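Local coordinates for Aureochrome1-like protein (Ochromonas danica, PDB 6I20) that binds flavin mononucleotide in a LOV-type PAS domain and, as an aureochrome-like protein, probably senses blue light, at residues S6-L11 and Q16-S21; N85-K88 and T92-N95. All blocks are in the same frame, centred on the assembly; numbering follows the deposited sequence. Where two conformers were deposited one is given.

Interaction 1 of 2, residues S6-L11 and Q16-S21. With FMN (flavin mononucleotide), chain E.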
loop_
_atom_site.group_PDB
_atom_site.type_symbol
_atom_site.label_atom_id
_atom_site.label_comp_id
_atom_site.label_asym_id
_atom_site.label_seq_id
_atom_site.Cartn_x
_atom_site.Cartn_y
_atom_site.Cartn_z
ATOM N N SER A 6 -9.245 10.818 -10.155
ATOM C CA SER A 6 -8.169 11.409 -10.960
ATOM C C SER A 6 -6.780 11.212 -10.323
ATOM O O SER A 6 -5.805 11.126 -11.051
ATOM C CB SER A 6 -8.456 12.868 -11.250
ATOM O OG SER A 6 -8.720 13.446 -10.030
ATOM N N LEU A 7 -6.691 11.031 -9.006
ATOM C CA LEU A 7 -5.396 10.751 -8.427
ATOM C C LEU A 7 -4.868 9.395 -8.875
ATOM O O LEU A 7 -3.686 9.227 -9.135
ATOM C CB LEU A 7 -5.455 10.869 -6.889
ATOM C CG LEU A 7 -4.181 10.525 -6.165
ATOM C CD1 LEU A 7 -2.998 11.340 -6.606
ATOM C CD2 LEU A 7 -4.477 10.697 -4.673
ATOM N N VAL A 8 -5.782 8.427 -9.000
ATOM C CA VAL A 8 -5.409 7.124 -9.498
ATOM C C VAL A 8 -4.957 7.182 -10.971
ATOM O O VAL A 8 -3.926 6.616 -11.351
ATOM C CB VAL A 8 -6.557 6.146 -9.349
ATOM C CG1 VAL A 8 -6.256 4.807 -10.044
ATOM C CG2 VAL A 8 -6.803 5.874 -7.860
ATOM N N LYS A 9 -5.734 7.920 -11.787
ATOM C CA LYS A 9 -5.344 8.078 -13.178
ATOM C C LYS A 9 -3.989 8.748 -13.305
ATOM O O LYS A 9 -3.173 8.394 -14.151
ATOM C CB LYS A 9 -6.378 8.821 -13.960
ATOM C CG LYS A 9 -7.651 8.043 -14.159
ATOM C CD LYS A 9 -8.567 8.717 -15.145
ATOM C CE LYS A 9 -9.564 9.591 -14.455
ATOM N NZ LYS A 9 -10.665 9.915 -15.406
ATOM N N ALA A 10 -3.730 9.753 -12.461
ATOM C CA ALA A 10 -2.434 10.403 -12.491
ATOM C C ALA A 10 -1.275 9.471 -12.181
ATOM O O ALA A 10 -0.262 9.485 -12.846
ATOM C CB ALA A 10 -2.421 11.565 -11.503
ATOM N N LEU A 11 -1.453 8.679 -11.116
ATOM C CA LEU A 11 -0.393 7.752 -10.695
ATOM C C LEU A 11 -0.183 6.650 -11.745
ATOM O O LEU A 11 0.944 6.226 -11.963
ATOM C CB LEU A 11 -0.731 7.151 -9.339
ATOM C CG LEU A 11 -0.687 8.137 -8.175
ATOM C CD1 LEU A 11 -1.337 7.507 -6.948
ATOM C CD2 LEU A 11 0.720 8.615 -7.902
ATOM N N GLN A 16 3.642 4.950 -11.522
ATOM C CA GLN A 16 3.961 4.774 -10.128
ATOM C C GLN A 16 3.493 3.452 -9.553
ATOM O O GLN A 16 2.814 2.670 -10.240
ATOM C CB GLN A 16 3.408 5.965 -9.338
ATOM C CG GLN A 16 3.960 7.298 -9.818
ATOM C CD GLN A 16 5.469 7.409 -9.684
ATOM O OE1 GLN A 16 6.016 7.210 -8.610
ATOM N NE2 GLN A 16 6.148 7.705 -10.793
ATOM N N ASN A 17 3.899 3.166 -8.320
ATOM C CA ASN A 17 3.600 1.866 -7.672
ATOM C C ASN A 17 2.438 2.103 -6.726
ATOM O O ASN A 17 2.567 2.823 -5.756
ATOM C CB ASN A 17 4.780 1.366 -6.811
ATOM C CG ASN A 17 6.071 1.332 -7.560
ATOM O OD1 ASN A 17 6.094 1.105 -8.768
ATOM N ND2 ASN A 17 7.163 1.570 -6.852
ATOM N N PHE A 18 1.295 1.484 -6.976
ATOM C CA PHE A 18 0.179 1.666 -6.097
ATOM C C PHE A 18 -0.814 0.537 -6.276
ATOM O O PHE A 18 -0.813 -0.168 -7.295
ATOM C CB PHE A 18 -0.494 3.046 -6.327
ATOM C CG PHE A 18 -1.190 3.173 -7.660
ATOM C CD1 PHE A 18 -0.463 3.554 -8.788
ATOM C CD2 PHE A 18 -2.545 2.839 -7.814
ATOM C CE1 PHE A 18 -1.078 3.647 -10.034
ATOM C CE2 PHE A 18 -3.151 2.926 -9.070
ATOM C CZ PHE A 18 -2.401 3.297 -10.175
ATOM N N VAL A 19 -1.688 0.437 -5.264
ATOM C CA VAL A 19 -2.844 -0.437 -5.281
ATOM C C VAL A 19 -4.053 0.305 -4.747
ATOM O O VAL A 19 -3.921 1.314 -4.050
ATOM C CB VAL A 19 -2.655 -1.725 -4.432
ATOM C CG1 VAL A 19 -1.492 -2.541 -4.957
ATOM C CG2 VAL A 19 -2.487 -1.415 -2.987
ATOM N N ILE A 20 -5.225 -0.194 -5.109
ATOM C CA ILE A 20 -6.512 0.267 -4.591
ATOM C C ILE A 20 -7.176 -0.933 -3.909
ATOM O O ILE A 20 -7.232 -2.017 -4.520
ATOM C CB ILE A 20 -7.429 0.757 -5.745
ATOM C CG1 ILE A 20 -6.678 1.765 -6.628
ATOM C CG2 ILE A 20 -8.691 1.354 -5.169
ATOM C CD1 ILE A 20 -6.228 2.994 -5.877
ATOM N N SER A 21 -7.684 -0.740 -2.683
ATOM C CA SER A 21 -8.405 -1.801 -1.981
ATOM C C SER A 21 -9.865 -1.412 -1.820
ATOM O O SER A 21 -10.233 -0.234 -1.996
ATOM C CB SER A 21 -7.812 -2.086 -0.598
ATOM O OG SER A 21 -8.193 -1.080 0.350
HETATM N N1 FMN E . 1.038 -3.507 3.909
HETATM C C2 FMN E . 2.313 -3.696 3.504
HETATM O O2 FMN E . 3.086 -4.325 4.264
HETATM N N3 FMN E . 2.789 -3.260 2.313
HETATM C C4 FMN E . 2.007 -2.561 1.435
HETATM O O4 FMN E . 2.506 -2.111 0.369
HETATM C C4A FMN E . 0.644 -2.362 1.797
HETATM N N5 FMN E . -0.199 -1.691 0.949
HETATM C C5A FMN E . -1.462 -1.451 1.378
HETATM C C6 FMN E . -2.358 -0.744 0.548
HETATM C C7 FMN E . -3.632 -0.477 0.926
HETATM C C7M FMN E . -4.575 0.331 0.006
HETATM C C8 FMN E . -4.121 -0.920 2.203
HETATM C C8M FMN E . -5.519 -0.619 2.640
HETATM C C9 FMN E . -3.271 -1.613 3.029
HETATM C C9A FMN E . -1.955 -1.875 2.677
HETATM N N10 FMN E . -1.100 -2.646 3.506
HETATM C C10 FMN E . 0.192 -2.827 3.103
HETATM C "C1'" FMN E . -1.495 -3.021 4.858
HETATM C "C2'" FMN E . -2.200 -4.373 5.001
HETATM O "O2'" FMN E . -3.030 -4.578 3.848
HETATM C "C3'" FMN E . -3.070 -4.358 6.249
HETATM O "O3'" FMN E . -3.991 -3.254 6.241
HETATM C "C4'" FMN E . -2.307 -4.339 7.554
HETATM O "O4'" FMN E . -1.362 -5.423 7.532
HETATM C "C5'" FMN E . -3.276 -4.556 8.764
HETATM O "O5'" FMN E . -4.313 -5.534 8.417
HETATM P P FMN E . -4.990 -6.338 9.639
HETATM O O1P FMN E . -5.924 -7.309 9.029
HETATM O O2P FMN E . -3.887 -6.974 10.379
HETATM O O3P FMN E . -5.676 -5.244 10.446
#

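Interaction 2 of 2, residues N85-K88 and T92-N95. With FMN (flavin mononucleotide), chain E.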
loop_
_atom_site.group_PDB
_atom_site.type_symbol
_atom_site.label_atom_id
_atom_site.label_comp_id
_atom_site.label_asym_id
_atom_site.label_seq_id
_atom_site.Cartn_x
_atom_site.Cartn_y
_atom_site.Cartn_z
ATOM N N ASN A 85 9.320 -5.100 3.614
ATOM C CA ASN A 85 8.431 -5.959 2.847
ATOM C C ASN A 85 9.277 -6.968 2.057
ATOM O O ASN A 85 10.493 -6.866 1.941
ATOM C CB ASN A 85 7.564 -5.147 1.874
ATOM C CG ASN A 85 6.309 -4.548 2.468
ATOM O OD1 ASN A 85 5.587 -3.869 1.696
ATOM N ND2 ASN A 85 5.951 -4.813 3.720
ATOM N N TYR A 86 8.565 -7.979 1.572
ATOM C CA TYR A 86 9.130 -9.168 0.934
ATOM C C TYR A 86 8.548 -9.330 -0.472
ATOM O O TYR A 86 7.319 -9.266 -0.666
ATOM C CB TYR A 86 8.761 -10.432 1.730
ATOM C CG TYR A 86 9.471 -10.544 3.061
ATOM C CD1 TYR A 86 9.102 -9.751 4.138
ATOM C CD2 TYR A 86 10.495 -11.467 3.250
ATOM C CE1 TYR A 86 9.740 -9.843 5.352
ATOM C CE2 TYR A 86 11.117 -11.582 4.478
ATOM C CZ TYR A 86 10.742 -10.742 5.525
ATOM O OH TYR A 86 11.362 -10.766 6.784
ATOM N N ARG A 87 9.430 -9.568 -1.443
ATOM C CA ARG A 87 9.008 -9.886 -2.806
ATOM C C ARG A 87 8.617 -11.360 -2.883
ATOM O O ARG A 87 8.880 -12.153 -1.968
ATOM C CB ARG A 87 10.141 -9.612 -3.788
ATOM C CG ARG A 87 10.600 -8.161 -3.775
ATOM C CD ARG A 87 11.476 -7.870 -4.983
ATOM N NE ARG A 87 11.966 -6.487 -5.011
ATOM C CZ ARG A 87 12.999 -6.045 -4.302
ATOM N NH1 ARG A 87 13.670 -6.874 -3.496
ATOM N NH2 ARG A 87 13.377 -4.778 -4.395
ATOM N N LYS A 88 8.039 -11.753 -4.020
ATOM C CA LYS A 88 7.627 -13.139 -4.248
ATOM C C LYS A 88 8.825 -14.057 -4.073
ATOM O O LYS A 88 8.656 -15.169 -3.555
ATOM C CB LYS A 88 6.987 -13.292 -5.649
ATOM C CG LYS A 88 6.404 -14.682 -5.885
ATOM C CD LYS A 88 5.434 -14.793 -7.045
ATOM C CE LYS A 88 6.124 -14.648 -8.370
ATOM N NZ LYS A 88 5.174 -14.874 -9.498
ATOM N N THR A 92 14.020 -8.849 0.284
ATOM C CA THR A 92 13.386 -7.795 1.069
ATOM C C THR A 92 13.715 -6.419 0.557
ATOM O O THR A 92 14.731 -6.215 -0.110
ATOM C CB THR A 92 13.740 -7.877 2.550
ATOM O OG1 THR A 92 15.150 -7.785 2.734
ATOM C CG2 THR A 92 13.250 -9.216 3.146
ATOM N N PHE A 93 12.837 -5.484 0.891
ATOM C CA PHE A 93 13.047 -4.080 0.575
ATOM C C PHE A 93 12.345 -3.254 1.618
ATOM O O PHE A 93 11.358 -3.687 2.198
ATOM C CB PHE A 93 12.556 -3.741 -0.836
ATOM C CG PHE A 93 11.080 -3.882 -1.058
ATOM C CD1 PHE A 93 10.526 -5.122 -1.359
ATOM C CD2 PHE A 93 10.214 -2.792 -0.985
ATOM C CE1 PHE A 93 9.164 -5.284 -1.586
ATOM C CE2 PHE A 93 8.855 -2.952 -1.222
ATOM C CZ PHE A 93 8.328 -4.189 -1.516
ATOM N N TRP A 94 12.842 -2.035 1.812
ATOM C CA TRP A 94 12.151 -1.068 2.675
ATOM C C TRP A 94 11.132 -0.308 1.840
ATOM O O TRP A 94 11.464 0.190 0.761
ATOM C CB TRP A 94 13.138 -0.109 3.333
ATOM C CG TRP A 94 13.953 -0.773 4.389
ATOM C CD1 TRP A 94 15.185 -1.351 4.250
ATOM C CD2 TRP A 94 13.548 -1.007 5.728
ATOM N NE1 TRP A 94 15.588 -1.893 5.446
ATOM C CE2 TRP A 94 14.602 -1.699 6.371
ATOM C CE3 TRP A 94 12.403 -0.699 6.456
ATOM C CZ2 TRP A 94 14.539 -2.055 7.704
ATOM C CZ3 TRP A 94 12.356 -1.004 7.772
ATOM C CH2 TRP A 94 13.417 -1.677 8.391
ATOM N N ASN A 95 9.920 -0.218 2.361
ATOM C CA ASN A 95 8.779 0.378 1.670
ATOM C C ASN A 95 8.331 1.582 2.493
ATOM O O ASN A 95 7.873 1.443 3.621
ATOM C CB ASN A 95 7.666 -0.680 1.601
ATOM C CG ASN A 95 6.391 -0.232 0.926
ATOM O OD1 ASN A 95 6.271 0.916 0.485
ATOM N ND2 ASN A 95 5.434 -1.152 0.802
HETATM N N1 FMN E . 1.038 -3.507 3.909
HETATM C C2 FMN E . 2.313 -3.696 3.504
HETATM O O2 FMN E . 3.086 -4.325 4.264
HETATM N N3 FMN E . 2.789 -3.260 2.313
HETATM C C4 FMN E . 2.007 -2.561 1.435
HETATM O O4 FMN E . 2.506 -2.111 0.369
HETATM C C4A FMN E . 0.644 -2.362 1.797
HETATM N N5 FMN E . -0.199 -1.691 0.949
HETATM C C5A FMN E . -1.462 -1.451 1.378
HETATM C C6 FMN E . -2.358 -0.744 0.548
HETATM C C7 FMN E . -3.632 -0.477 0.926
HETATM C C7M FMN E . -4.575 0.331 0.006
HETATM C C8 FMN E . -4.121 -0.920 2.203
HETATM C C8M FMN E . -5.519 -0.619 2.640
HETATM C C9 FMN E . -3.271 -1.613 3.029
HETATM C C9A FMN E . -1.955 -1.875 2.677
HETATM N N10 FMN E . -1.100 -2.646 3.506
HETATM C C10 FMN E . 0.192 -2.827 3.103
HETATM C "C1'" FMN E . -1.495 -3.021 4.858
HETATM C "C2'" FMN E . -2.200 -4.373 5.001
HETATM O "O2'" FMN E . -3.030 -4.578 3.848
HETATM C "C3'" FMN E . -3.070 -4.358 6.249
HETATM O "O3'" FMN E . -3.991 -3.254 6.241
HETATM C "C4'" FMN E . -2.307 -4.339 7.554
HETATM O "O4'" FMN E . -1.362 -5.423 7.532
HETATM C "C5'" FMN E . -3.276 -4.556 8.764
HETATM O "O5'" FMN E . -4.313 -5.534 8.417
HETATM P P FMN E . -4.990 -6.338 9.639
HETATM O O1P FMN E . -5.924 -7.309 9.029
HETATM O O2P FMN E . -3.887 -6.974 10.379
HETATM O O3P FMN E . -5.676 -5.244 10.446
HETATM O O HOH W 1 15.808 -4.514 -2.713
#

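Interaction 1 of 2, residues S6-L11 and Q16-S21
In this PAS fold the N-terminal helix 6-13 lies against the first strand along the chain, 18-21, with V8 and L11 of the helix meeting F18 and I20 of the strand. The contact illustrates how an alternating strand can serve two neighbours at once: F18 and I20 turn to the helix, while V19 between them goes to the flavin. The short helix and strand axes run roughly antiparallel, 151° apart, and approach to 10.1 Å.

Between V8, L11, F18 and I20 the side chains meet by apolar contact. V8 divides its two branches, for with CG1 anti to the backbone N (chi1 172°) that methyl crosses the far end of the F18 ring, CG1 lying 3.8 Å from F18 CE2, and CG2 is left to meet the chain end of I20, within 3.5 Å of its CD1 in one of the two conformers of I20. L11 uses its CB rather than its methyls on the aromatic, 3.6 Å from F18 CE1. Strand 109-119 adds L113, which I20 also touches. Toward solvent, the CD2 branch of L11 crosses the bent Q16 chain at about a right angle, while the amide end of Q16 turns back to bond A14 O. A nearly straight backbone bond, Q16 N to L11 O at 3.0 Å, ties the chain leaving the helix back to it. On the flavin side of the strand, V19 CG2 rests 3.6 Å from FMN C6.

Interaction 2 of 2, residues N85-K88 and T92-N95
N85 and F93 pair across the antiparallel hairpin of strands 79-86 and 92-103 by a reciprocal set of backbone hydrogen bonds, N85 N to F93 O and F93 N to N85 O, both 2.9 Å; Y86 and T92 follow as the non-hydrogen-bonded pair.

Polar side-chain bonds carry the arrangement into the ligand. The OD1 of N85 accepts twice: from FMN N3 at 2.9 Å, almost straight at 177°, and from N95 ND2, also 2.9 Å away, whose donor stands above the carbonyl plane of N85 while OD1 lies in the amide plane of N95. N85 ND2 donates to FMN O2 at 3.0 Å, so both ends of one amide read the pyrimidine edge of the flavin. N95 stretches its CG away from its backbone N (chi1 179°), which carries ND2 to N85 and also within 3.1 Å of FMN O4, a weak bond. A leucine in place of N85 would probably leave flavin N3 and O2 without these partners and N95 ND2 without its acceptor.

CH-pi contacts occur on each side of the hairpin. T92 CG2 sits over the Y86 ring, 3.6 Å from its centroid, and N85 CB covers a face of F93. The guanidinium of R87 lies with one face over F93 CD1, the two planes inclined by 39°; its NH2 gives a hydrogen bond to a water that donates in turn to T92 O, and its NH1 binds S91 OG.

Cross-strand asparagines reading a flavin's polar edge from a beta hairpin are a hallmark of LOV domains.

In the fold
Interactions 1 and 2 come in series along the chain, 6-21 closing well before 85-95 opens; their centres are about 20 Å apart and their nearest atoms about 7 Å, so they do not touch. Both reach the same five-stranded antiparallel sheet, interaction 1 through strand 18-21 with helix 6-13 packed on it, interaction 2 through strands 79-86 and 92-103. Strand 109-119 lies between 18-21 and 92-103, and its Q116 also bonds the cofactor. The flavin bridges the two contacts: interaction 1 supplies residues near its dimethylbenzene end, interaction 2 binds its pyrimidine end. The example shows a PAS sheet reading one ligand from several strands, which is consistent with a light sensor built around its flavin.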